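Side-chain contacts in putative esterase (PDB 7C4D), which probably hydrolyses carboxylic ester bonds, as an alpha/beta-hydrolase-fold enzyme of an uncultured marine bacterium: residues Q57-R62 against D67-E72; I93-G98 against W254-Q259; A141-I146 against Y186-N191. All coordinates share one frame; numbering follows the deposited sequence.

All three contacts are buried, but they differ in depth: the centre of contact 2 lies about 7 Å from the centre of the chain, against about 11 Å for contact 1 and 19 Å for contact 3. Contact 2 joins strand 90-95 to helix 255-258 through aromatic rings beside a bound sulfate. Contact 1 folds a loop beyond strand 51-55 against the residues leading into helix 71-84 with polar and methionine contacts, and contact 3 sets an indole on helix 131-144 by apolar packing. Contact 1 touches both others: H60 CE1 lies 3.7 Å from M97 CE, and N59 OD1 probably hydrogen-bonds N191 ND2 at 3.1 Å. Contacts 2 and 3 do not touch.

Contact 1: Q57-R62 against D67-E72; sequences QRNHGR and DDMSYE
R58 reaches over to the backbone of D68 with one arm of its guanidinium group: NH1 donates to D68 O at 2.8 Å, with an N-H...O angle of 147°. The carbonyl oxygen sits at the guanidinium edge, tilted somewhat from its plane. With CG placed between the backbone N and the carbonyl carbon (chi1 73°) and a bend at chi3, the chain carries CD past the M69 backbone, 4.1 Å from M69 CA. NE forms a salt bridge with D77 of helix 71-84, which probably offsets the arginine's charge, while D68 OD2, 4.7 Å from NH1, adds a nearby opposite charge without contact.

Polar bonds within each segment shape the two surfaces. A type II turn runs from Q57 to H60, with N59 at positive phi, and H60 ND1 donates to R58 O at 2.9 Å, nearly in its ring plane. On the other side D68 OD1 accepts from S70 N, an Asx turn just before the helix, and S70 is the N-cap whose hydroxyl caps a backbone N in the first turn. In the alpha/beta hydrolase fold this is the crossing from strand 51-55 to helix 71-84, the loop doubling back on itself ahead of the helix.

Sulfur and carbon contacts gather on M69. N59 ND2, which also hydrogen-bonds a residue flanking the segments, approaches the side chain obliquely, 3.1 Å from M69 CG, and makes a weak but fairly straight bond to M69 SD, 3.5 Å away with a 163° angle. N59 OD1 accepts from A66 N and N191 ND2. A bend at chi3 of M69 turns CE to the edge of the H60 imidazole, 3.8 Å from CE1 and near the ring plane, while H60 NE2 pairs with Y33 N.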
loop_
_atom_site.group_PDB
_atom_site.type_symbol
_atom_site.label_atom_id
_atom_site.label_comp_id
_atom_site.label_asym_id
_atom_site.label_seq_id
_atom_site.Cartn_x
_atom_site.Cartn_y
_atom_site.Cartn_z
ATOM N N GLN A 57 -6.118 3.592 -3.881
ATOM C CA GLN A 57 -7.076 2.554 -3.503
ATOM C C GLN A 57 -8.300 3.174 -2.823
ATOM O O GLN A 57 -8.239 4.343 -2.425
ATOM C CB GLN A 57 -6.379 1.517 -2.635
ATOM C CG GLN A 57 -5.350 0.722 -3.434
ATOM C CD GLN A 57 -4.690 -0.276 -2.539
ATOM O OE1 GLN A 57 -5.145 -1.414 -2.402
ATOM N NE2 GLN A 57 -3.664 0.196 -1.856
ATOM N N ARG A 58 -9.388 2.381 -2.682
ATOM C CA ARG A 58 -10.609 2.872 -2.033
ATOM C C ARG A 58 -10.278 3.547 -0.698
ATOM O O ARG A 58 -9.363 3.113 0.013
ATOM C CB ARG A 58 -11.642 1.749 -1.914
ATOM C CG ARG A 58 -11.347 0.686 -0.864
ATOM C CD ARG A 58 -12.590 -0.133 -0.555
ATOM N NE ARG A 58 -13.093 -0.667 -1.800
ATOM C CZ ARG A 58 -14.331 -1.102 -1.995
ATOM N NH1 ARG A 58 -15.189 -1.076 -0.994
ATOM N NH2 ARG A 58 -14.703 -1.565 -3.178
ATOM N N ASN A 59 -10.958 4.684 -0.442
ATOM C CA ASN A 59 -10.873 5.493 0.768
ATOM C C ASN A 59 -9.588 6.325 0.836
ATOM O O ASN A 59 -9.304 6.943 1.865
ATOM C CB ASN A 59 -11.126 4.698 2.056
ATOM C CG ASN A 59 -12.557 4.203 2.176
ATOM O OD1 ASN A 59 -13.510 4.855 1.717
ATOM N ND2 ASN A 59 -12.716 3.032 2.770
ATOM N N HIS A 60 -8.845 6.378 -0.277
ATOM C CA HIS A 60 -7.529 6.995 -0.300
ATOM C C HIS A 60 -7.412 7.944 -1.488
ATOM O O HIS A 60 -7.988 7.704 -2.550
ATOM C CB HIS A 60 -6.402 5.941 -0.323
ATOM C CG HIS A 60 -6.200 5.210 0.953
ATOM N ND1 HIS A 60 -6.972 4.112 1.306
ATOM C CD2 HIS A 60 -5.308 5.399 1.947
ATOM C CE1 HIS A 60 -6.563 3.670 2.486
ATOM N NE2 HIS A 60 -5.559 4.465 2.915
ATOM N N GLY A 61 -6.606 8.990 -1.273
ATOM C CA GLY A 61 -6.248 9.957 -2.296
ATOM C C GLY A 61 -7.502 10.562 -2.927
ATOM O O GLY A 61 -8.354 11.097 -2.229
ATOM N N ARG A 62 -7.632 10.404 -4.245
ATOM C CA ARG A 62 -8.789 10.906 -4.969
ATOM C C ARG A 62 -9.771 9.790 -5.293
ATOM O O ARG A 62 -10.669 10.005 -6.093
ATOM C CB ARG A 62 -8.353 11.533 -6.297
ATOM C CG ARG A 62 -7.312 12.630 -6.153
ATOM C CD ARG A 62 -7.196 13.371 -7.454
ATOM N NE ARG A 62 -6.688 14.707 -7.225
ATOM C CZ ARG A 62 -5.410 15.014 -7.068
ATOM N NH1 ARG A 62 -4.490 14.069 -7.123
ATOM N NH2 ARG A 62 -5.056 16.271 -6.882
ATOM N N ASP A 67 -17.549 1.920 2.991
ATOM C CA ASP A 67 -17.486 1.509 4.390
ATOM C C ASP A 67 -16.656 0.240 4.522
ATOM O O ASP A 67 -15.840 0.142 5.426
ATOM C CB ASP A 67 -18.882 1.270 4.971
ATOM C CG ASP A 67 -19.735 2.527 5.007
ATOM O OD1 ASP A 67 -19.300 3.518 5.638
ATOM O OD2 ASP A 67 -20.815 2.510 4.387
ATOM N N ASP A 68 -16.914 -0.715 3.625
ATOM C CA ASP A 68 -16.140 -1.942 3.511
ATOM C C ASP A 68 -14.792 -1.641 2.831
ATOM O O ASP A 68 -14.738 -1.067 1.735
ATOM C CB ASP A 68 -16.898 -2.976 2.674
ATOM C CG ASP A 68 -16.158 -4.289 2.574
ATOM O OD1 ASP A 68 -15.481 -4.622 3.539
ATOM O OD2 ASP A 68 -16.256 -4.951 1.525
ATOM N N MET A 69 -13.718 -2.056 3.505
ATOM C CA MET A 69 -12.347 -2.021 3.023
ATOM C C MET A 69 -11.687 -3.392 3.186
ATOM O O MET A 69 -10.508 -3.468 3.513
ATOM C CB MET A 69 -11.542 -1.085 3.924
ATOM C CG MET A 69 -11.415 0.277 3.412
ATOM S SD MET A 69 -10.382 1.147 4.571
ATOM C CE MET A 69 -8.764 0.855 3.856
ATOM N N SER A 70 -12.441 -4.475 2.999
ATOM C CA SER A 70 -11.878 -5.808 3.084
ATOM C C SER A 70 -10.945 -6.025 1.878
ATOM O O SER A 70 -11.090 -5.320 0.888
ATOM C CB SER A 70 -13.009 -6.790 3.099
ATOM O OG SER A 70 -13.502 -7.007 1.788
ATOM N N TYR A 71 -10.051 -7.029 1.936
ATOM C CA TYR A 71 -9.065 -7.282 0.906
ATOM C C TYR A 71 -9.789 -7.852 -0.294
ATOM O O TYR A 71 -9.346 -7.718 -1.439
ATOM C CB TYR A 71 -7.940 -8.186 1.415
ATOM C CG TYR A 71 -6.941 -7.464 2.287
ATOM C CD1 TYR A 71 -6.216 -6.394 1.764
ATOM C CD2 TYR A 71 -6.655 -7.870 3.586
ATOM C CE1 TYR A 71 -5.338 -5.661 2.534
ATOM C CE2 TYR A 71 -5.717 -7.192 4.356
ATOM C CZ TYR A 71 -5.068 -6.075 3.821
ATOM O OH TYR A 71 -4.124 -5.325 4.468
ATOM N N GLU A 72 -10.934 -8.463 -0.005
ATOM C CA GLU A 72 -11.771 -9.013 -1.057
ATOM C C GLU A 72 -12.247 -7.869 -1.955
ATOM O O GLU A 72 -12.201 -7.970 -3.176
ATOM C CB GLU A 72 -12.938 -9.774 -0.427
ATOM C CG GLU A 72 -13.964 -10.278 -1.417
ATOM C CD GLU A 72 -13.486 -11.443 -2.263
ATOM O OE1 GLU A 72 -13.754 -11.417 -3.480
ATOM O OE2 GLU A 72 -12.859 -12.374 -1.699
#

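Contact 2: I93-G98 against W254-Q259; sequences IGHSMG and WLHAQQ. With SO4 (sulfate ion), chain E; ACT (acetate ion), chain D.
H95 sets its imidazole against W254 and H256, which approach from the same side of the ring, while S96 CB lies over the other face; H95 loses more surface to this contact than either of them. The edge of the H256 ring points at the H95 face: CE1 of H256 stands over the ring centre, 3.8 Å from H95 CE1, in an edge-to-face pair with planes at 60°. H95 CE1 in turn lies over one face of the W254 indole, 3.8 Å from W254 CD1, although the two ring planes are oblique to each other. CG anti to the backbone N (chi1 175°) sends the imidazole off the strand end toward helix 255-258, where L255 CD2 also brushes H95 CD2.

H95 is the first variable position of a G-x-S-x-G sequence, G94 to G98, that fits the nucleophile elbow of alpha/beta hydrolases. S96 is probably the nucleophile, with H253 and D120 completing a triad. M97 N donates to acetate OXT at 2.9 Å, and L32 N also bonds the acetate, consistent with an oxyanion hole.

A sulfate, like the acetate probably from the crystallisation liquor, lies beside the aromatic cluster. H256 NE2 grips its O4 at 2.8 Å in the ring plane, whereas H95 ND1 makes a weak bond to O3 at 3.2 Å. W39 NE1, N38 ND2 and G31 N also hydrogen-bond the sulfate. The other nitrogen of H95, NE2, is bonded to H253 O.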
loop_
_atom_site.group_PDB
_atom_site.type_symbol
_atom_site.label_atom_id
_atom_site.label_comp_id
_atom_site.label_asym_id
_atom_site.label_seq_id
_atom_site.Cartn_x
_atom_site.Cartn_y
_atom_site.Cartn_z
ATOM N N ILE A 93 3.392 -4.143 -7.988
ATOM C CA ILE A 93 4.059 -3.846 -6.738
ATOM C C ILE A 93 3.004 -3.398 -5.708
ATOM O O ILE A 93 2.215 -2.504 -5.981
ATOM C CB ILE A 93 5.116 -2.731 -6.944
ATOM C CG1 ILE A 93 6.135 -3.076 -8.041
ATOM C CG2 ILE A 93 5.785 -2.383 -5.613
ATOM C CD1 ILE A 93 6.967 -1.892 -8.531
ATOM N N GLY A 94 2.986 -4.022 -4.534
ATOM C CA GLY A 94 2.064 -3.657 -3.466
ATOM C C GLY A 94 2.841 -3.479 -2.173
ATOM O O GLY A 94 3.512 -4.407 -1.727
ATOM N N HIS A 95 2.745 -2.287 -1.608
ATOM C CA HIS A 95 3.408 -1.940 -0.360
ATOM C C HIS A 95 2.404 -2.100 0.781
ATOM O O HIS A 95 1.335 -1.483 0.751
ATOM C CB HIS A 95 3.941 -0.505 -0.411
ATOM C CG HIS A 95 4.517 -0.053 0.884
ATOM N ND1 HIS A 95 3.990 0.960 1.613
ATOM C CD2 HIS A 95 5.534 -0.542 1.623
ATOM C CE1 HIS A 95 4.673 1.103 2.729
ATOM N NE2 HIS A 95 5.633 0.219 2.734
ATOM N N SER A 96 2.763 -2.948 1.759
ATOM C CA SER A 96 1.978 -3.183 2.963
ATOM C C SER A 96 0.523 -3.542 2.632
ATOM O O SER A 96 0.273 -4.579 1.995
ATOM C CB SER A 96 2.080 -2.049 3.931
ATOM O OG SER A 96 1.994 -2.565 5.261
ATOM N N MET A 97 -0.422 -2.666 3.012
ATOM C CA MET A 97 -1.822 -2.964 2.752
ATOM C C MET A 97 -1.972 -3.265 1.268
ATOM O O MET A 97 -2.656 -4.213 0.893
ATOM C CB MET A 97 -2.747 -1.799 3.135
ATOM C CG MET A 97 -4.192 -2.014 2.720
ATOM S SD MET A 97 -5.316 -0.619 3.030
ATOM C CE MET A 97 -4.971 0.490 1.658
ATOM N N GLY A 98 -1.281 -2.476 0.439
ATOM C CA GLY A 98 -1.274 -2.672 -1.010
ATOM C C GLY A 98 -0.689 -4.034 -1.406
ATOM O O GLY A 98 -1.151 -4.666 -2.356
ATOM N N TRP A 254 8.853 1.993 5.311
ATOM C CA TRP A 254 8.689 2.789 4.101
ATOM C C TRP A 254 9.993 2.761 3.320
ATOM O O TRP A 254 10.628 3.777 3.098
ATOM C CB TRP A 254 8.208 4.215 4.426
ATOM C CG TRP A 254 6.764 4.269 4.819
ATOM C CD1 TRP A 254 5.713 4.566 4.003
ATOM C CD2 TRP A 254 6.193 3.968 6.102
ATOM N NE1 TRP A 254 4.534 4.495 4.690
ATOM C CE2 TRP A 254 4.790 4.121 5.978
ATOM C CE3 TRP A 254 6.711 3.598 7.348
ATOM C CZ2 TRP A 254 3.908 3.897 7.043
ATOM C CZ3 TRP A 254 5.844 3.391 8.403
ATOM C CH2 TRP A 254 4.461 3.541 8.254
ATOM N N LEU A 255 10.398 1.551 2.926
ATOM C CA LEU A 255 11.713 1.319 2.350
ATOM C C LEU A 255 11.885 2.007 0.988
ATOM O O LEU A 255 13.000 2.329 0.575
ATOM C CB LEU A 255 12.001 -0.193 2.330
ATOM C CG LEU A 255 11.195 -1.065 1.367
ATOM C CD1 LEU A 255 11.627 -2.512 1.521
ATOM C CD2 LEU A 255 9.683 -0.944 1.575
ATOM N N HIS A 256 10.784 2.283 0.291
ATOM C CA HIS A 256 10.906 2.882 -1.033
ATOM C C HIS A 256 11.090 4.396 -0.959
ATOM O O HIS A 256 11.506 5.019 -1.930
ATOM C CB HIS A 256 9.630 2.645 -1.826
ATOM C CG HIS A 256 8.430 3.140 -1.094
ATOM N ND1 HIS A 256 7.989 2.558 0.103
ATOM C CD2 HIS A 256 7.585 4.153 -1.367
ATOM C CE1 HIS A 256 6.900 3.180 0.506
ATOM N NE2 HIS A 256 6.618 4.142 -0.387
ATOM N N ALA A 257 10.672 4.984 0.159
ATOM C CA ALA A 257 10.843 6.407 0.389
ATOM C C ALA A 257 12.223 6.640 0.994
ATOM O O ALA A 257 12.869 7.620 0.659
ATOM C CB ALA A 257 9.756 6.915 1.295
ATOM N N GLN A 258 12.683 5.709 1.840
ATOM C CA GLN A 258 13.951 5.849 2.553
ATOM C C GLN A 258 15.147 5.448 1.683
ATOM O O GLN A 258 16.173 6.109 1.727
ATOM C CB GLN A 258 13.948 5.055 3.860
ATOM C CG GLN A 258 12.934 5.601 4.868
ATOM C CD GLN A 258 12.843 4.760 6.117
ATOM O OE1 GLN A 258 13.576 4.968 7.078
ATOM N NE2 GLN A 258 11.937 3.794 6.111
ATOM N N GLN A 259 15.014 4.375 0.891
ATOM C CA GLN A 259 16.097 3.862 0.072
ATOM C C GLN A 259 15.614 3.664 -1.365
ATOM O O GLN A 259 15.675 2.547 -1.870
ATOM C CB GLN A 259 16.580 2.528 0.640
ATOM C CG GLN A 259 17.169 2.630 2.040
ATOM C CD GLN A 259 18.523 3.313 2.043
ATOM O OE1 GLN A 259 19.270 3.283 1.067
ATOM N NE2 GLN A 259 18.852 3.956 3.151
HETATM S S SO4 E . 2.838 4.523 0.586
HETATM O O1 SO4 E . 1.988 5.516 -0.014
HETATM O O2 SO4 E . 2.299 4.188 1.886
HETATM O O3 SO4 E . 2.863 3.321 -0.224
HETATM O O4 SO4 E . 4.171 5.035 0.727
HETATM C C ACT D . -0.139 -0.371 6.020
HETATM O O ACT D . 0.894 0.214 6.422
HETATM O OXT ACT D . -0.504 -0.366 4.828
HETATM C CH3 ACT D . -1.024 -1.164 7.012
#

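Contact 3: A141-I146 against Y186-N191; sequences AALKSI and YRWKIN
W188 pushes the far end of its indole into a notch between L143 of helix 131-144 and I146 in the chain that follows it. The six-membered ring makes the fit: CH2 rests against L143 CD2 at 3.7 Å, and the neighbouring CZ2 meets I146 CG2 at 4.0 Å. Each aliphatic chain crosses the indole at about a right angle. At I146 it is the CG2 branch, anti to the backbone N, that faces the ring, while the end of the side chain leads away from the indole; I146 also touches Q160 and L161 of helix 154-164.

The indole N-H comes near two carbonyls without bonding either: NE1 is 3.6 Å from L143 O and 3.9 Å from I146 O, the latter near the ring plane. The buried NE1 has no partner in the model.

Strand 186-188 forms a small hairpin with strand 178-180, separate from the main sheet. It and helix 131-144 belong to the insertion between strands 113-119 and 217-222, where alpha/beta hydrolases commonly carry a cap. An alanine in place of W188 is likely to open a gap between the hairpin and the helix, leaving L143 CD2 and I146 CG2 without their aromatic neighbour.

Beside the indole, I190 adds a smaller bump: its CD1 approaches the second methyl of L143, CD1, at 4.4 Å, so the leucine fork is met on both branches.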
loop_
_atom_site.group_PDB
_atom_site.type_symbol
_atom_site.label_atom_id
_atom_site.label_comp_id
_atom_site.label_asym_id
_atom_site.label_seq_id
_atom_site.Cartn_x
_atom_site.Cartn_y
_atom_site.Cartn_z
ATOM N N ALA A 141 -6.199 6.828 16.380
ATOM C CA ALA A 141 -6.538 7.660 17.520
ATOM C C ALA A 141 -6.166 9.109 17.217
ATOM O O ALA A 141 -7.004 9.993 17.361
ATOM C CB ALA A 141 -5.845 7.136 18.758
ATOM N N ALA A 142 -4.924 9.318 16.760
ATOM C CA ALA A 142 -4.411 10.619 16.361
ATOM C C ALA A 142 -5.353 11.317 15.382
ATOM O O ALA A 142 -5.733 12.464 15.604
ATOM C CB ALA A 142 -3.030 10.458 15.778
ATOM N N LEU A 143 -5.736 10.601 14.317
ATOM C CA LEU A 143 -6.486 11.162 13.203
ATOM C C LEU A 143 -7.933 11.449 13.606
ATOM O O LEU A 143 -8.491 12.470 13.198
ATOM C CB LEU A 143 -6.432 10.218 11.991
ATOM C CG LEU A 143 -5.043 9.806 11.479
ATOM C CD1 LEU A 143 -5.172 8.891 10.281
ATOM C CD2 LEU A 143 -4.186 11.004 11.108
ATOM N N LYS A 144 -8.522 10.534 14.390
ATOM C CA LYS A 144 -9.892 10.649 14.877
ATOM C C LYS A 144 -10.041 11.894 15.757
ATOM O O LYS A 144 -11.125 12.468 15.846
ATOM C CB LYS A 144 -10.268 9.378 15.647
ATOM C CG LYS A 144 -11.740 9.228 16.010
ATOM C CD LYS A 144 -12.022 8.033 16.892
ATOM C CE LYS A 144 -13.353 8.145 17.601
ATOM N NZ LYS A 144 -14.007 6.821 17.726
ATOM N N SER A 145 -8.922 12.320 16.360
ATOM C CA SER A 145 -8.875 13.309 17.426
ATOM C C SER A 145 -8.502 14.693 16.894
ATOM O O SER A 145 -8.575 15.682 17.623
ATOM C CB SER A 145 -7.915 12.865 18.499
ATOM O OG SER A 145 -8.434 11.757 19.224
ATOM N N ILE A 146 -8.075 14.754 15.630
ATOM C CA ILE A 146 -7.871 16.030 14.966
ATOM C C ILE A 146 -9.190 16.432 14.307
ATOM O O ILE A 146 -9.827 15.611 13.645
ATOM C CB ILE A 146 -6.688 15.962 13.972
ATOM C CG1 ILE A 146 -5.351 15.669 14.667
ATOM C CG2 ILE A 146 -6.617 17.203 13.086
ATOM C CD1 ILE A 146 -5.080 16.472 15.933
ATOM N N TYR A 186 -10.407 23.087 6.103
ATOM C CA TYR A 186 -9.647 21.870 5.856
ATOM C C TYR A 186 -10.508 20.638 6.133
ATOM O O TYR A 186 -11.485 20.711 6.876
ATOM C CB TYR A 186 -8.381 21.846 6.716
ATOM C CG TYR A 186 -7.328 22.839 6.301
ATOM C CD1 TYR A 186 -7.434 24.179 6.640
ATOM C CD2 TYR A 186 -6.226 22.441 5.559
ATOM C CE1 TYR A 186 -6.473 25.101 6.253
ATOM C CE2 TYR A 186 -5.254 23.350 5.166
ATOM C CZ TYR A 186 -5.376 24.684 5.517
ATOM O OH TYR A 186 -4.427 25.590 5.142
ATOM N N ARG A 187 -10.115 19.507 5.529
ATOM C CA ARG A 187 -10.807 18.232 5.649
ATOM C C ARG A 187 -9.838 17.080 5.390
ATOM O O ARG A 187 -8.832 17.241 4.698
ATOM C CB ARG A 187 -11.988 18.159 4.678
ATOM C CG ARG A 187 -11.657 18.574 3.251
ATOM C CD ARG A 187 -12.790 18.242 2.303
ATOM N NE ARG A 187 -12.857 16.803 2.084
ATOM C CZ ARG A 187 -13.979 16.097 1.972
ATOM N NH1 ARG A 187 -13.922 14.790 1.775
ATOM N NH2 ARG A 187 -15.156 16.693 2.068
ATOM N N TRP A 188 -10.149 15.912 5.959
ATOM C CA TRP A 188 -9.456 14.691 5.592
ATOM C C TRP A 188 -9.985 14.236 4.239
ATOM O O TRP A 188 -11.192 14.210 4.032
ATOM C CB TRP A 188 -9.660 13.599 6.641
ATOM C CG TRP A 188 -9.034 13.893 7.969
ATOM C CD1 TRP A 188 -9.679 14.167 9.143
ATOM C CD2 TRP A 188 -7.625 13.930 8.268
ATOM N NE1 TRP A 188 -8.767 14.372 10.145
ATOM C CE2 TRP A 188 -7.498 14.237 9.644
ATOM C CE3 TRP A 188 -6.462 13.733 7.520
ATOM C CZ2 TRP A 188 -6.255 14.368 10.269
ATOM C CZ3 TRP A 188 -5.236 13.836 8.150
ATOM C CH2 TRP A 188 -5.130 14.164 9.502
ATOM N N LYS A 189 -9.083 13.858 3.326
ATOM C CA LYS A 189 -9.567 13.302 2.073
ATOM C C LYS A 189 -9.784 11.800 2.206
ATOM O O LYS A 189 -10.485 11.227 1.379
ATOM C CB LYS A 189 -8.653 13.632 0.885
ATOM C CG LYS A 189 -7.234 13.096 0.961
ATOM C CD LYS A 189 -6.260 13.983 0.227
ATOM C CE LYS A 189 -5.063 13.231 -0.296
ATOM N NZ LYS A 189 -4.149 14.147 -1.004
ATOM N N ILE A 190 -9.157 11.183 3.216
ATOM C CA ILE A 190 -9.294 9.754 3.508
ATOM C C ILE A 190 -10.484 9.456 4.430
ATOM O O ILE A 190 -10.753 10.185 5.375
ATOM C CB ILE A 190 -7.991 9.201 4.116
ATOM C CG1 ILE A 190 -7.490 10.075 5.267
ATOM C CG2 ILE A 190 -6.935 9.030 3.038
ATOM C CD1 ILE A 190 -6.434 9.412 6.121
ATOM N N ASN A 191 -11.130 8.309 4.196
ATOM C CA ASN A 191 -12.242 7.815 4.995
ATOM C C ASN A 191 -11.740 7.143 6.272
ATOM O O ASN A 191 -11.719 5.909 6.370
ATOM C CB ASN A 191 -13.091 6.855 4.173
ATOM C CG ASN A 191 -14.427 6.519 4.791
ATOM O OD1 ASN A 191 -14.687 6.875 5.934
ATOM N ND2 ASN A 191 -15.261 5.822 4.033
#